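PDB 2DUP: vesicular integral-membrane protein VIP36 from Canis lupus familiaris, which acts as an intracellular lectin of the early secretory pathway, binding high-mannose glycans with calcium and helping to transport and sort the glycoproteins that carry them. Local coordinates for residues D104-L109 against S130-N135. Residues are numbered along the deposited sequence; the frame is centred on the assembly and turned at random.
Sequences DNFHGL and SVMVNN
Gly108 and Asn134 face each other as an antiparallel hydrogen-bonded pair, joined by two backbone bonds. Gly108 N donates to Asn134 O (2.8 Å) and Asn134 N to Gly108 O (2.9 Å). At the backbone angles of Gly108, where the chain turns a corner, a side chain would run into the carbonyl O of His107. His107 with Asn135 and Leu109 with Val133 form the flanking non-hydrogen-bonded pairs.

Above this ladder the Asn134 side chain crosses the Phe106 ring at about a right angle, the amide plane turned 77° from the ring. Asn134 CB makes a CH-pi contact over one ring face, 3.7 Å from the centroid, and ND2 rises over the same face toward the rim. The placement follows from CG of Asn134 standing anti to the backbone N (chi1 -159°). ND2 is also hydrogen-bonded to Leu138 O, which would help fix the rotation of the amide. The extended Met132 chain brings its sulfur to the ring edge, a Met-aromatic contact with SD 3.7 Å from Phe106 CZ, while Trp88 meets the same ring edge-to-face.

On the opposite side of the sheet, Leu109 CD1 presses against Val131 CG2 at a tight 3.4 Å and also touches Val133 CG2 at 3.9 Å. Asn135, at the exposed end of the strand, is the N-glycosylated residue. Asp104 OD1 takes the N-H of Asn105 within the loop and that of Tyr140, the latter tying the loop to the residues after Asn135.

The contact thus pairs the entry to strand 109-114 with the end of strand 128-135, neighbours in the seven-stranded antiparallel sheet of this legume-lectin-like sandwich; Leu109, Val131 and Val133 pack against strands 175-181 and 189-198 of the other sheet.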
loop_
_atom_site.group_PDB
_atom_site.type_symbol
_atom_site.label_atom_id
_atom_site.label_comp_id
_atom_site.label_asym_id
_atom_site.label_seq_id
_atom_site.Cartn_x
_atom_site.Cartn_y
_atom_site.Cartn_z
ATOM N N ASP A 104 8.899 9.898 -4.324
ATOM C CA ASP A 104 8.077 11.020 -3.870
ATOM C C ASP A 104 7.427 11.736 -5.058
ATOM O O ASP A 104 7.727 11.408 -6.215
ATOM C CB ASP A 104 8.962 11.983 -3.094
ATOM C CG ASP A 104 8.209 12.743 -2.030
ATOM O OD1 ASP A 104 6.945 12.646 -1.985
ATOM O OD2 ASP A 104 8.913 13.425 -1.239
ATOM N N ASN A 105 6.537 12.707 -4.784
ATOM C CA ASN A 105 5.848 13.471 -5.856
ATOM C C ASN A 105 5.219 12.580 -6.919
ATOM O O ASN A 105 5.341 12.845 -8.108
ATOM C CB ASN A 105 6.777 14.522 -6.512
ATOM C CG ASN A 105 7.222 15.561 -5.536
ATOM O OD1 ASN A 105 8.175 15.342 -4.814
ATOM N ND2 ASN A 105 6.492 16.668 -5.447
ATOM N N PHE A 106 4.553 11.523 -6.460
ATOM C CA PHE A 106 3.896 10.505 -7.309
ATOM C C PHE A 106 2.530 10.982 -7.810
ATOM O O PHE A 106 2.040 12.000 -7.358
ATOM C CB PHE A 106 3.725 9.200 -6.495
ATOM C CG PHE A 106 2.972 9.389 -5.197
ATOM C CD1 PHE A 106 1.585 9.225 -5.139
ATOM C CD2 PHE A 106 3.654 9.710 -4.021
ATOM C CE1 PHE A 106 0.874 9.409 -3.953
ATOM C CE2 PHE A 106 2.946 9.909 -2.832
ATOM C CZ PHE A 106 1.557 9.744 -2.800
ATOM N N HIS A 107 1.936 10.264 -8.766
ATOM C CA HIS A 107 0.614 10.576 -9.281
ATOM C C HIS A 107 -0.291 9.413 -8.899
ATOM O O HIS A 107 -0.026 8.304 -9.271
ATOM C CB HIS A 107 0.683 10.785 -10.808
ATOM C CG HIS A 107 1.582 11.916 -11.217
ATOM N ND1 HIS A 107 1.103 13.114 -11.703
ATOM C CD2 HIS A 107 2.932 12.041 -11.192
ATOM C CE1 HIS A 107 2.117 13.931 -11.951
ATOM N NE2 HIS A 107 3.239 13.302 -11.664
ATOM N N GLY A 108 -1.322 9.659 -8.091
ATOM C CA GLY A 108 -2.290 8.602 -7.746
ATOM C C GLY A 108 -2.440 8.479 -6.253
ATOM O O GLY A 108 -2.395 9.472 -5.531
ATOM N N LEU A 109 -2.579 7.247 -5.799
ATOM C CA LEU A 109 -3.000 6.924 -4.438
ATOM C C LEU A 109 -1.919 6.178 -3.673
ATOM O O LEU A 109 -1.366 5.237 -4.181
ATOM C CB LEU A 109 -4.237 5.979 -4.520
ATOM C CG LEU A 109 -4.785 5.371 -3.216
ATOM C CD1 LEU A 109 -5.285 6.489 -2.358
ATOM C CD2 LEU A 109 -5.954 4.367 -3.480
ATOM N N SER A 130 -2.495 5.527 6.832
ATOM C CA SER A 130 -3.089 6.748 6.245
ATOM C C SER A 130 -3.117 6.683 4.734
ATOM O O SER A 130 -2.470 5.837 4.114
ATOM C CB SER A 130 -2.333 7.994 6.670
ATOM O OG SER A 130 -1.005 7.909 6.218
ATOM N N VAL A 131 -3.861 7.594 4.139
ATOM C CA VAL A 131 -4.031 7.594 2.705
ATOM C C VAL A 131 -3.554 8.945 2.189
ATOM O O VAL A 131 -3.650 9.944 2.894
ATOM C CB VAL A 131 -5.494 7.269 2.303
ATOM C CG1 VAL A 131 -6.501 8.107 3.124
ATOM C CG2 VAL A 131 -5.720 7.513 0.826
ATOM N N MET A 132 -3.016 8.971 0.977
ATOM C CA MET A 132 -2.593 10.236 0.396
ATOM C C MET A 132 -2.896 10.163 -1.073
ATOM O O MET A 132 -2.606 9.147 -1.686
ATOM C CB MET A 132 -1.084 10.439 0.599
ATOM C CG MET A 132 -0.496 11.689 -0.090
ATOM S SD MET A 132 1.268 11.770 0.326
ATOM C CE MET A 132 1.850 13.164 -0.678
ATOM N N VAL A 133 -3.467 11.231 -1.618
ATOM C CA VAL A 133 -3.733 11.346 -3.040
ATOM C C VAL A 133 -2.850 12.492 -3.610
ATOM O O VAL A 133 -2.730 13.548 -3.003
ATOM C CB VAL A 133 -5.242 11.553 -3.306
ATOM C CG1 VAL A 133 -5.547 11.886 -4.804
ATOM C CG2 VAL A 133 -6.007 10.290 -2.872
ATOM N N ASN A 134 -2.192 12.248 -4.731
ATOM C CA ASN A 134 -1.139 13.140 -5.181
ATOM C C ASN A 134 -1.296 13.292 -6.677
ATOM O O ASN A 134 -1.681 12.369 -7.346
ATOM C CB ASN A 134 0.239 12.566 -4.765
ATOM C CG ASN A 134 1.353 13.602 -4.721
ATOM O OD1 ASN A 134 1.243 14.702 -5.259
ATOM N ND2 ASN A 134 2.451 13.237 -4.081
ATOM N N ASN A 135 -1.068 14.512 -7.160
ATOM C CA ASN A 135 -1.160 14.904 -8.551
ATOM C C ASN A 135 0.258 15.299 -9.029
ATOM O O ASN A 135 0.402 16.020 -9.996
ATOM C CB ASN A 135 -2.120 16.126 -8.654
ATOM C CG ASN A 135 -1.504 17.446 -8.041
ATOM O OD1 ASN A 135 -0.714 17.387 -7.070
ATOM N ND2 ASN A 135 -1.851 18.636 -8.632
#